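Local structure of acyl-coa oxidase (Arabidopsis thaliana, 1W07) at residues A109-G112 against Q118-K121; V34-A39 against A606-D611; V452-Y457 against Q528-S533; R67-A72 against P96-L101. The protein catalyses the FAD-dependent desaturation of long- and medium-chain acyl-CoAs to 2-trans-enoyl-CoAs, passing electrons to oxygen to give hydrogen peroxide in the peroxisome. The protein carries 1 engineered substitution. All blocks are in the same frame, centred on the assembly; numbering follows the deposited sequence.

Interaction 1 of 4, residues A109-G112 against Q118-K121; sequences AIKG and QQKK
The side-chain amide of Gln-119 presents one flat face to the backbone carbonyl of Lys-111. The oxygen sits roughly above the amide carbon, with Lys-111 O 3.3 Å from Gln-119 CD. Lys-111 O lies about as close to the two ends of the amide, 3.2 Å from Gln-119 NE2 and 3.4 Å from Gln-119 OE1. Approach from above the plane is wrong for an N-H donor, and no hydrogen bond forms here. The amide nitrogen instead donates to the carbonyl of Gly-114, in the short link between the two helices, and this bond helps to fix how the group is turned. The glutamine chain, extended beyond CG (chi2 176°), carries the amide from helix 116-128 across to the last turn of helix 98-113. On the way its aliphatic part passes the preceding carbonyl, with Gln-119 CG 3.3 Å from Ile-110 O. Glutamine suits the place: its methylenes pack against backbone while its amide still has a donor for the link. Ile-110 and Lys-111 both also touch Leu-123 one turn further along, so the join between the consecutive helices 98-113 and 116-128, in the N-terminal helical domain, closes over an apolar contact. Gln-118 turns to the backbone around Asp-252, Met-254 and Met-256 and ties the join to that part of the chain. What holds the pair is therefore mainly dipolar and van der Waals: the electron-rich oxygen of Lys-111 faces the electron-poor amide carbon, an attraction probably offset in part by the nearby amide oxygen OE1, while the directional bond is spent on Gly-114.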
loop_
_atom_site.group_PDB
_atom_site.type_symbol
_atom_site.label_atom_id
_atom_site.label_comp_id
_atom_site.label_asym_id
_atom_site.label_seq_id
_atom_site.Cartn_x
_atom_site.Cartn_y
_atom_site.Cartn_z
ATOM N N ALA B 109 -24.308 -14.801 -14.950
ATOM C CA ALA B 109 -24.617 -14.044 -16.161
ATOM C C ALA B 109 -25.665 -14.747 -17.009
ATOM O O ALA B 109 -26.616 -14.118 -17.477
ATOM C CB ALA B 109 -23.350 -13.819 -16.985
ATOM N N ILE B 110 -25.479 -16.048 -17.214
ATOM C CA ILE B 110 -26.413 -16.842 -17.999
ATOM C C ILE B 110 -27.770 -16.930 -17.298
ATOM O O ILE B 110 -28.799 -16.934 -17.962
ATOM C CB ILE B 110 -25.886 -18.271 -18.218
ATOM C CG1 ILE B 110 -24.492 -18.215 -18.835
ATOM C CG2 ILE B 110 -26.822 -19.036 -19.144
ATOM C CD1 ILE B 110 -23.807 -19.550 -18.878
ATOM N N LYS B 111 -27.767 -17.001 -15.965
ATOM C CA LYS B 111 -29.003 -17.068 -15.185
ATOM C C LYS B 111 -29.832 -15.782 -15.263
ATOM O O LYS B 111 -31.054 -15.821 -15.410
ATOM C CB LYS B 111 -28.710 -17.345 -13.707
ATOM C CG LYS B 111 -28.336 -18.779 -13.388
ATOM C CD LYS B 111 -28.175 -18.984 -11.882
ATOM C CE LYS B 111 -27.765 -20.417 -11.552
ATOM N NZ LYS B 111 -27.524 -20.628 -10.092
ATOM N N GLY B 112 -29.173 -14.637 -15.150
ATOM C CA GLY B 112 -29.904 -13.386 -15.192
ATOM C C GLY B 112 -30.145 -12.789 -16.564
ATOM O O GLY B 112 -31.028 -11.948 -16.721
ATOM N N GLN B 118 -32.403 -21.083 -22.716
ATOM C CA GLN B 118 -30.951 -20.935 -22.758
ATOM C C GLN B 118 -30.335 -21.394 -21.443
ATOM O O GLN B 118 -29.298 -22.042 -21.431
ATOM C CB GLN B 118 -30.571 -19.474 -23.020
ATOM C CG GLN B 118 -30.963 -18.972 -24.390
ATOM C CD GLN B 118 -30.590 -17.520 -24.595
ATOM O OE1 GLN B 118 -30.962 -16.652 -23.802
ATOM N NE2 GLN B 118 -29.855 -17.245 -25.664
ATOM N N GLN B 119 -30.982 -21.052 -20.337
ATOM C CA GLN B 119 -30.484 -21.421 -19.018
ATOM C C GLN B 119 -30.397 -22.927 -18.785
ATOM O O GLN B 119 -29.366 -23.437 -18.337
ATOM C CB GLN B 119 -31.351 -20.778 -17.928
ATOM C CG GLN B 119 -31.195 -19.261 -17.825
ATOM C CD GLN B 119 -32.142 -18.631 -16.811
ATOM O OE1 GLN B 119 -32.193 -19.040 -15.653
ATOM N NE2 GLN B 119 -32.895 -17.627 -17.249
ATOM N N LYS B 120 -31.462 -23.656 -19.092
ATOM C CA LYS B 120 -31.423 -25.098 -18.855
ATOM C C LYS B 120 -30.500 -25.837 -19.816
ATOM O O LYS B 120 -30.125 -26.976 -19.561
ATOM C CB LYS B 120 -32.838 -25.684 -18.890
ATOM C CG LYS B 120 -33.542 -25.642 -20.233
ATOM C CD LYS B 120 -35.011 -26.035 -20.061
ATOM C CE LYS B 120 -35.794 -25.990 -21.374
ATOM N NZ LYS B 120 -35.460 -27.111 -22.302
ATOM N N LYS B 121 -30.109 -25.190 -20.908
ATOM C CA LYS B 121 -29.203 -25.841 -21.842
ATOM C C LYS B 121 -27.740 -25.585 -21.460
ATOM O O LYS B 121 -26.923 -26.510 -21.412
ATOM C CB LYS B 121 -29.446 -25.339 -23.258
ATOM C CG LYS B 121 -28.667 -26.108 -24.301
ATOM C CD LYS B 121 -27.636 -25.263 -25.023
ATOM C CE LYS B 121 -26.843 -26.141 -25.979
ATOM N NZ LYS B 121 -25.710 -25.452 -26.648
#

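Interaction 2 of 4, residues V34-A39 against A606-D611; sequences VSDRIA and AFNYTD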
loop_
_atom_site.group_PDB
_atom_site.type_symbol
_atom_site.label_atom_id
_atom_site.label_comp_id
_atom_site.label_asym_id
_atom_site.label_seq_id
_atom_site.Cartn_x
_atom_site.Cartn_y
_atom_site.Cartn_z
ATOM N N VAL B 34 -20.602 -24.888 9.973
ATOM C CA VAL B 34 -20.243 -25.342 8.643
ATOM C C VAL B 34 -18.866 -24.811 8.246
ATOM O O VAL B 34 -18.059 -25.518 7.641
ATOM C CB VAL B 34 -21.291 -24.889 7.601
ATOM C CG1 VAL B 34 -20.897 -25.374 6.229
ATOM C CG2 VAL B 34 -22.660 -25.446 7.971
ATOM N N SER B 35 -18.590 -23.561 8.593
ATOM C CA SER B 35 -17.312 -22.968 8.242
ATOM C C SER B 35 -16.171 -23.594 9.039
ATOM O O SER B 35 -15.090 -23.863 8.506
ATOM C CB SER B 35 -17.360 -21.466 8.492
ATOM O OG SER B 35 -16.166 -20.859 8.074
ATOM N N ASP B 36 -16.417 -23.835 10.320
ATOM C CA ASP B 36 -15.396 -24.413 11.172
ATOM C C ASP B 36 -15.017 -25.804 10.678
ATOM O O ASP B 36 -13.839 -26.151 10.630
ATOM C CB ASP B 36 -15.900 -24.457 12.620
ATOM C CG ASP B 36 -14.900 -25.075 13.568
ATOM O OD1 ASP B 36 -15.160 -26.200 14.047
ATOM O OD2 ASP B 36 -13.850 -24.449 13.848
ATOM N N ARG B 37 -16.019 -26.583 10.286
ATOM C CA ARG B 37 -15.807 -27.942 9.798
ATOM C C ARG B 37 -15.020 -27.964 8.488
ATOM O O ARG B 37 -14.020 -28.664 8.366
ATOM C CB ARG B 37 -17.155 -28.626 9.579
ATOM C CG ARG B 37 -17.065 -30.113 9.278
ATOM C CD ARG B 37 -18.302 -30.566 8.521
ATOM N NE ARG B 37 -19.527 -30.042 9.122
ATOM C CZ ARG B 37 -20.527 -29.513 8.423
ATOM N NH1 ARG B 37 -20.445 -29.437 7.099
ATOM N NH2 ARG B 37 -21.608 -29.060 9.042
ATOM N N ILE B 38 -15.484 -27.202 7.507
ATOM C CA ILE B 38 -14.821 -27.158 6.213
ATOM C C ILE B 38 -13.416 -26.578 6.338
ATOM O O ILE B 38 -12.492 -27.021 5.652
ATOM C CB ILE B 38 -15.630 -26.326 5.202
ATOM C CG1 ILE B 38 -17.036 -26.911 5.062
ATOM C CG2 ILE B 38 -14.933 -26.334 3.852
ATOM C CD1 ILE B 38 -17.067 -28.350 4.557
ATOM N N ALA B 39 -13.255 -25.594 7.219
ATOM C CA ALA B 39 -11.955 -24.967 7.424
ATOM C C ALA B 39 -10.937 -26.014 7.854
ATOM O O ALA B 39 -9.828 -26.067 7.310
ATOM C CB ALA B 39 -12.058 -23.859 8.481
ATOM N N ALA B 606 -11.880 -14.386 17.748
ATOM C CA ALA B 606 -13.291 -14.570 17.409
ATOM C C ALA B 606 -13.480 -14.889 15.924
ATOM O O ALA B 606 -14.513 -15.434 15.527
ATOM C CB ALA B 606 -14.081 -13.327 17.790
ATOM N N PHE B 607 -12.490 -14.535 15.106
ATOM C CA PHE B 607 -12.543 -14.786 13.659
ATOM C C PHE B 607 -12.466 -16.292 13.413
ATOM O O PHE B 607 -12.910 -16.791 12.376
ATOM C CB PHE B 607 -11.363 -14.084 12.966
ATOM C CG PHE B 607 -11.328 -12.587 13.181
ATOM C CD1 PHE B 607 -10.130 -11.880 13.100
ATOM C CD2 PHE B 607 -12.501 -11.880 13.448
ATOM C CE1 PHE B 607 -10.105 -10.482 13.283
ATOM C CE2 PHE B 607 -12.490 -10.493 13.633
ATOM C CZ PHE B 607 -11.284 -9.792 13.549
ATOM N N ASN B 608 -11.888 -17.003 14.380
ATOM C CA ASN B 608 -11.765 -18.453 14.298
ATOM C C ASN B 608 -10.950 -18.962 13.106
ATOM O O ASN B 608 -11.249 -20.016 12.539
ATOM C CB ASN B 608 -13.156 -19.088 14.279
ATOM C CG ASN B 608 -13.111 -20.555 14.576
ATOM O OD1 ASN B 608 -12.485 -20.969 15.546
ATOM N ND2 ASN B 608 -13.773 -21.357 13.751
ATOM N N TYR B 609 -9.917 -18.217 12.732
ATOM C CA TYR B 609 -9.063 -18.589 11.607
ATOM C C TYR B 609 -8.036 -19.645 11.992
ATOM O O TYR B 609 -7.459 -19.582 13.082
ATOM C CB TYR B 609 -8.326 -17.347 11.082
ATOM C CG TYR B 609 -9.199 -16.357 10.347
ATOM C CD1 TYR B 609 -8.946 -14.988 10.426
ATOM C CD2 TYR B 609 -10.266 -16.785 9.546
ATOM C CE1 TYR B 609 -9.733 -14.060 9.726
ATOM C CE2 TYR B 609 -11.063 -15.856 8.840
ATOM C CZ TYR B 609 -10.782 -14.495 8.940
ATOM O OH TYR B 609 -11.526 -13.554 8.245
ATOM N N THR B 610 -7.805 -20.608 11.103
ATOM C CA THR B 610 -6.815 -21.656 11.355
ATOM C C THR B 610 -5.464 -21.064 10.939
ATOM O O THR B 610 -5.421 -20.089 10.181
ATOM C CB THR B 610 -7.043 -22.906 10.465
ATOM O OG1 THR B 610 -6.857 -22.541 9.089
ATOM C CG2 THR B 610 -8.457 -23.490 10.666
ATOM N N ASP B 611 -4.364 -21.633 11.421
ATOM C CA ASP B 611 -3.048 -21.133 11.043
ATOM C C ASP B 611 -2.839 -21.374 9.557
ATOM O O ASP B 611 -2.172 -20.589 8.870
ATOM C CB ASP B 611 -1.948 -21.842 11.828
ATOM C CG ASP B 611 -1.726 -21.239 13.202
ATOM O OD1 ASP B 611 -2.185 -20.103 13.444
ATOM O OD2 ASP B 611 -1.078 -21.902 14.029
HETATM O O HOH W 1 -8.638 -23.539 7.222
#
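Asn-608 and Thr-610 reach from the loop between helices 600-605 and 611-614 to helix 29-43, where Asp-36 and Ala-39, one turn apart, receive them. Asn-608 ND2 donates to Asp-36 OD2 at 3.1 Å, and the bond is nearly straight, with an angle of 169° at the hydrogen. The carboxylate oxygen lies in the plane of the amide, but the amide meets that oxygen on its anti side and somewhat out of the carboxylate plane. Both side chains hold CG trans to their own backbone nitrogen (chi1 179° in Asp-36, -164° in Asn-608), and they cross at about a right angle. Asparagine fits here twice over: it supplies the N-H, and it tolerates the positive phi with which the chain leaves the preceding helix. Its other amide atom, OD1, has a weak bond from Lys-22.

One turn on, the contact becomes apolar. The methyl of Ala-39 meets that of Thr-610, with Ala-39 CB and Thr-610 CG2 4.2 Å apart; a small residue lets helix and loop come close. The threonine hydroxyl caps helix 611-614 through the backbone N of Tyr-613. A water also joins the segments, 2.8 Å from Ala-39 O, to which it donates, and 2.8 Å from Thr-610 OG1.

The contact thus pins the N-terminal helical region to the C-terminal one, away from the FAD site. The join is mixed: one direct amide-carboxylate bond, whose N-H probably offsets the charge of Asp-36 in part without neutralising it, and a water-mediated link beside a methyl pair.

Interaction 3 of 4, residues V452-Y457 against Q528-S533; sequences VGTTAY and QLIVVS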
loop_
_atom_site.group_PDB
_atom_site.type_symbol
_atom_site.label_atom_id
_atom_site.label_comp_id
_atom_site.label_asym_id
_atom_site.label_seq_id
_atom_site.Cartn_x
_atom_site.Cartn_y
_atom_site.Cartn_z
ATOM N N VAL B 452 -36.438 8.718 1.996
ATOM C CA VAL B 452 -36.560 7.590 2.914
ATOM C C VAL B 452 -35.259 6.784 2.866
ATOM O O VAL B 452 -34.237 7.275 2.383
ATOM C CB VAL B 452 -37.747 6.706 2.523
ATOM N N GLY B 453 -35.296 5.556 3.368
ATOM C CA GLY B 453 -34.118 4.711 3.352
ATOM C C GLY B 453 -32.906 5.319 4.032
ATOM O O GLY B 453 -33.011 5.890 5.120
ATOM N N THR B 454 -31.753 5.193 3.377
ATOM C CA THR B 454 -30.498 5.713 3.920
ATOM C C THR B 454 -30.311 7.208 3.709
ATOM O O THR B 454 -29.310 7.770 4.147
ATOM C CB THR B 454 -29.274 4.983 3.315
ATOM O OG1 THR B 454 -29.289 5.111 1.886
ATOM C CG2 THR B 454 -29.293 3.516 3.689
ATOM N N THR B 455 -31.267 7.848 3.043
ATOM C CA THR B 455 -31.194 9.287 2.790
ATOM C C THR B 455 -32.319 10.020 3.525
ATOM O O THR B 455 -32.538 11.213 3.321
ATOM C CB THR B 455 -31.304 9.596 1.276
ATOM O OG1 THR B 455 -32.571 9.139 0.783
ATOM C CG2 THR B 455 -30.200 8.889 0.506
ATOM N N ALA B 456 -33.026 9.300 4.388
ATOM C CA ALA B 456 -34.126 9.886 5.145
ATOM C C ALA B 456 -33.658 11.095 5.948
ATOM O O ALA B 456 -34.363 12.103 6.042
ATOM C CB ALA B 456 -34.728 8.840 6.074
ATOM N N TYR B 457 -32.462 10.999 6.517
ATOM C CA TYR B 457 -31.925 12.092 7.311
ATOM C C TYR B 457 -31.854 13.372 6.505
ATOM O O TYR B 457 -31.953 14.468 7.052
ATOM C CB TYR B 457 -30.526 11.731 7.826
ATOM C CG TYR B 457 -29.439 11.764 6.766
ATOM C CD1 TYR B 457 -28.574 12.854 6.654
ATOM C CD2 TYR B 457 -29.280 10.706 5.873
ATOM C CE1 TYR B 457 -27.571 12.890 5.676
ATOM C CE2 TYR B 457 -28.282 10.729 4.887
ATOM C CZ TYR B 457 -27.434 11.823 4.795
ATOM O OH TYR B 457 -26.471 11.847 3.809
ATOM N N GLN B 528 -20.024 6.729 4.947
ATOM C CA GLN B 528 -19.524 6.496 6.304
ATOM C C GLN B 528 -20.679 6.561 7.294
ATOM O O GLN B 528 -20.740 5.774 8.240
ATOM C CB GLN B 528 -18.437 7.521 6.669
ATOM C CG GLN B 528 -17.148 7.342 5.859
ATOM C CD GLN B 528 -16.129 8.450 6.080
ATOM O OE1 GLN B 528 -16.481 9.586 6.410
ATOM N NE2 GLN B 528 -14.859 8.138 5.844
ATOM N N LEU B 529 -21.587 7.507 7.077
ATOM C CA LEU B 529 -22.761 7.644 7.941
ATOM C C LEU B 529 -23.523 6.318 7.918
ATOM O O LEU B 529 -23.939 5.821 8.956
ATOM C CB LEU B 529 -23.667 8.760 7.427
ATOM C CG LEU B 529 -25.101 8.792 7.965
ATOM C CD1 LEU B 529 -25.125 9.020 9.479
ATOM C CD2 LEU B 529 -25.857 9.894 7.240
ATOM N N ILE B 530 -23.700 5.748 6.724
ATOM C CA ILE B 530 -24.406 4.478 6.594
ATOM C C ILE B 530 -23.727 3.372 7.434
ATOM O O ILE B 530 -24.397 2.621 8.153
ATOM C CB ILE B 530 -24.468 4.050 5.110
ATOM C CG1 ILE B 530 -25.342 5.038 4.317
ATOM C CG2 ILE B 530 -24.996 2.633 4.989
ATOM C CD1 ILE B 530 -25.422 4.759 2.808
ATOM N N VAL B 531 -22.402 3.263 7.343
ATOM C CA VAL B 531 -21.684 2.242 8.091
ATOM C C VAL B 531 -21.870 2.481 9.591
ATOM O O VAL B 531 -22.152 1.558 10.356
ATOM C CB VAL B 531 -20.168 2.257 7.730
ATOM C CG1 VAL B 531 -19.440 1.163 8.498
ATOM C CG2 VAL B 531 -19.977 2.049 6.226
ATOM N N VAL B 532 -21.728 3.726 10.017
ATOM C CA VAL B 532 -21.882 4.044 11.431
ATOM C C VAL B 532 -23.287 3.727 11.934
ATOM O O VAL B 532 -23.449 3.162 13.020
ATOM C CB VAL B 532 -21.590 5.532 11.719
ATOM C CG1 VAL B 532 -21.866 5.825 13.187
ATOM C CG2 VAL B 532 -20.149 5.872 11.381
ATOM N N SER B 533 -24.300 4.088 11.146
ATOM C CA SER B 533 -25.691 3.860 11.527
ATOM C C SER B 533 -26.043 2.383 11.602
ATOM O O SER B 533 -26.842 1.983 12.441
ATOM C CB SER B 533 -26.651 4.581 10.561
ATOM O OG SER B 533 -26.730 3.901 9.321
#
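A CH-pi contact between Leu-529 and Tyr-457 anchors the loop that follows helix 427-443 onto helix 516-538, in the C-terminal all-helical part of the acyl-CoA oxidase fold. Leu-529 CD2 lies over the middle of the ring, 3.5 Å from the centroid of Tyr-457 and 15° off the ring normal. The two side chains come from opposite directions, and the branched leucine can set one methyl over the ring. Tyr-457 holds CG between its backbone N and carbonyl carbon (chi1 74°), a crowded position that lays the ring flat against the leucine methyl, and the carbonyl oxygen of Thr-454 lies at the ring edge in its plane. Tyrosine suits the place by offering a face to the leucine and a hydroxyl to the same helix, for its OH is hydrogen-bonded to His-526 ND1. Beside this pair, Thr-454 CB lies 3.9 Å from Ile-530 CD1; threonine combines apolar atoms for the isoleucine with a hydroxyl for Glu-372. The loop stiffens itself at Thr-455, whose OG1 and N both bond to Val-452 O, the hydroxyl at 3.0 Å. Around the contact, helix 370-398 brings Cys-376 against both Thr-454 and Ile-530, Trp-350 of helix 328-363 touches Thr-454, and helix 480-503 lays Glu-488 against both Tyr-457 and Leu-529, so the loop is wedged among four helices.

Interaction 4 of 4, residues R67-A72 against P96-L101; sequences RKCAHA and PAYVDL
Cys-69 points its sulfur from helix 58-78 into a niche formed by three consecutive residues, Ala-97, Tyr-98 and Val-99. Two methyls touch the sulfur at the same distance, from directions roughly at right angles: Cys-69 SG lies 3.6 Å from Ala-97 CB and 3.6 Å from Val-99 CG2. The tyrosine approaches obliquely, with Tyr-98 CE2 4.0 Å from Cys-69 SG and the sulfur 40° off the ring normal, a sulfur-aromatic contact; Tyr-98 OH comes within 3.8 Å of Cys-69 CB. Cys-69 holds SG beside its backbone N (chi1 -70°), aimed at the start of helix 98-113. A thiol is compact and polarisable, well suited to a place against methyls and a ring in this buried spot. Val-99 CG2 in turn lies 3.5 Å above the plane of the Tyr-98 ring, near its rim. The niche sits at a helix N terminus in the N-terminal helical domain of the acyl-CoA oxidase fold. There Asp-100 OD2 accepts from Ala-97 N at 3.0 Å, the N-H coming from above the carboxylate plane. This side-chain bond and the backbone bond from Asp-100 N to Ala-97 O help to shape the turn that carries these three residues. Further out, Phe-73 of helix 58-78 backs both Tyr-98 and Val-99, and Leu-651 of the second subunit packs on Tyr-98. Leu-101, one turn beyond Tyr-98 in helix 98-113, touches the flavin-adenine dinucleotide.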
loop_
_atom_site.group_PDB
_atom_site.type_symbol
_atom_site.label_atom_id
_atom_site.label_comp_id
_atom_site.label_asym_id
_atom_site.label_seq_id
_atom_site.Cartn_x
_atom_site.Cartn_y
_atom_site.Cartn_z
ATOM N N ARG B 67 -4.454 -28.443 -10.186
ATOM C CA ARG B 67 -4.515 -29.627 -9.337
ATOM C C ARG B 67 -5.457 -29.410 -8.158
ATOM O O ARG B 67 -6.311 -30.254 -7.874
ATOM C CB ARG B 67 -3.132 -29.982 -8.792
ATOM C CG ARG B 67 -3.124 -31.300 -8.019
ATOM C CD ARG B 67 -1.799 -31.523 -7.312
ATOM N NE ARG B 67 -1.747 -32.848 -6.710
ATOM C CZ ARG B 67 -1.027 -33.149 -5.633
ATOM N NH1 ARG B 67 -0.295 -32.217 -5.029
ATOM N NH2 ARG B 67 -1.043 -34.388 -5.153
ATOM N N LYS B 68 -5.290 -28.289 -7.458
ATOM C CA LYS B 68 -6.136 -27.988 -6.298
ATOM C C LYS B 68 -7.605 -27.902 -6.689
ATOM O O LYS B 68 -8.468 -28.347 -5.940
ATOM C CB LYS B 68 -5.725 -26.667 -5.633
ATOM C CG LYS B 68 -4.379 -26.710 -4.917
ATOM C CD LYS B 68 -4.054 -25.368 -4.250
ATOM C CE LYS B 68 -2.770 -25.478 -3.428
ATOM N NZ LYS B 68 -2.341 -24.198 -2.794
ATOM N N CYS B 69 -7.897 -27.330 -7.851
ATOM C CA CYS B 69 -9.286 -27.218 -8.263
ATOM C C CYS B 69 -9.878 -28.595 -8.577
ATOM O O CYS B 69 -11.025 -28.876 -8.239
ATOM C CB CYS B 69 -9.413 -26.297 -9.481
ATOM S SG CYS B 69 -9.098 -24.547 -9.141
ATOM N N ALA B 70 -9.085 -29.447 -9.218
ATOM C CA ALA B 70 -9.533 -30.787 -9.578
ATOM C C ALA B 70 -9.757 -31.606 -8.309
ATOM O O ALA B 70 -10.724 -32.363 -8.198
ATOM C CB ALA B 70 -8.497 -31.463 -10.466
ATOM N N HIS B 71 -8.855 -31.444 -7.351
ATOM C CA HIS B 71 -8.967 -32.162 -6.101
ATOM C C HIS B 71 -10.229 -31.704 -5.376
ATOM O O HIS B 71 -10.904 -32.498 -4.726
ATOM C CB HIS B 71 -7.722 -31.910 -5.247
ATOM C CG HIS B 71 -7.685 -32.713 -3.986
ATOM N ND1 HIS B 71 -7.525 -34.082 -3.974
ATOM C CD2 HIS B 71 -7.811 -32.339 -2.692
ATOM C CE1 HIS B 71 -7.549 -34.516 -2.726
ATOM N NE2 HIS B 71 -7.725 -33.478 -1.927
ATOM N N ALA B 72 -10.546 -30.417 -5.509
ATOM C CA ALA B 72 -11.738 -29.834 -4.886
ATOM C C ALA B 72 -12.986 -30.495 -5.446
ATOM O O ALA B 72 -13.881 -30.874 -4.693
ATOM C CB ALA B 72 -11.795 -28.336 -5.157
ATOM N N PRO B 96 -6.872 -17.863 -5.794
ATOM C CA PRO B 96 -7.523 -17.314 -6.986
ATOM C C PRO B 96 -7.386 -18.294 -8.153
ATOM O O PRO B 96 -6.273 -18.710 -8.492
ATOM C CB PRO B 96 -6.759 -16.016 -7.218
ATOM C CG PRO B 96 -6.457 -15.573 -5.798
ATOM C CD PRO B 96 -5.993 -16.856 -5.158
ATOM N N ALA B 97 -8.510 -18.648 -8.768
ATOM C CA ALA B 97 -8.500 -19.617 -9.857
ATOM C C ALA B 97 -9.719 -19.438 -10.749
ATOM O O ALA B 97 -10.712 -18.824 -10.356
ATOM C CB ALA B 97 -8.477 -21.038 -9.279
ATOM N N TYR B 98 -9.642 -19.994 -11.951
ATOM C CA TYR B 98 -10.707 -19.889 -12.934
ATOM C C TYR B 98 -12.064 -20.260 -12.370
ATOM O O TYR B 98 -13.088 -19.714 -12.781
ATOM C CB TYR B 98 -10.393 -20.779 -14.137
ATOM C CG TYR B 98 -10.481 -22.252 -13.835
ATOM C CD1 TYR B 98 -11.676 -22.948 -14.018
ATOM C CD2 TYR B 98 -9.373 -22.956 -13.379
ATOM C CE1 TYR B 98 -11.761 -24.310 -13.764
ATOM C CE2 TYR B 98 -9.444 -24.317 -13.116
ATOM C CZ TYR B 98 -10.630 -24.991 -13.312
ATOM O OH TYR B 98 -10.688 -26.344 -13.072
ATOM N N VAL B 99 -12.063 -21.196 -11.430
ATOM C CA VAL B 99 -13.290 -21.655 -10.806
ATOM C C VAL B 99 -14.085 -20.495 -10.197
ATOM O O VAL B 99 -15.318 -20.517 -10.195
ATOM C CB VAL B 99 -12.991 -22.695 -9.694
ATOM C CG1 VAL B 99 -14.252 -23.022 -8.925
ATOM C CG2 VAL B 99 -12.429 -23.969 -10.312
ATOM N N ASP B 100 -13.392 -19.480 -9.690
ATOM C CA ASP B 100 -14.081 -18.358 -9.075
ATOM C C ASP B 100 -14.944 -17.605 -10.081
ATOM O O ASP B 100 -16.049 -17.160 -9.753
ATOM C CB ASP B 100 -13.084 -17.384 -8.429
ATOM C CG ASP B 100 -12.114 -18.071 -7.476
ATOM O OD1 ASP B 100 -12.509 -19.052 -6.809
ATOM O OD2 ASP B 100 -10.952 -17.613 -7.385
ATOM N N LEU B 101 -14.440 -17.456 -11.303
ATOM C CA LEU B 101 -15.181 -16.732 -12.330
ATOM C C LEU B 101 -16.280 -17.582 -12.945
ATOM O O LEU B 101 -17.333 -17.068 -13.316
ATOM C CB LEU B 101 -14.236 -16.221 -13.421
ATOM C CG LEU B 101 -13.420 -14.962 -13.112
ATOM C CD1 LEU B 101 -14.362 -13.835 -12.723
ATOM C CD2 LEU B 101 -12.427 -15.217 -11.989
#

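From the N terminus, helix 29-43 opens the longest loop, which interaction 2 closes only at 606-611 by joining the N-terminal helical region to the C-terminal one. The other three contacts nest inside it, one after another, and none cross. Interaction 4 comes first, bringing 96-101 back to helix 58-78. Interaction 1 follows on the same helix 98-113, folding its far end against helix 116-128; the centres of interactions 4 and 1 are about 22 Å apart. After the strand-rich middle of the chain, interaction 3 closes a loop from 452-457 to 528-533 among the C-terminal helices, across the centre of the chain from interaction 4.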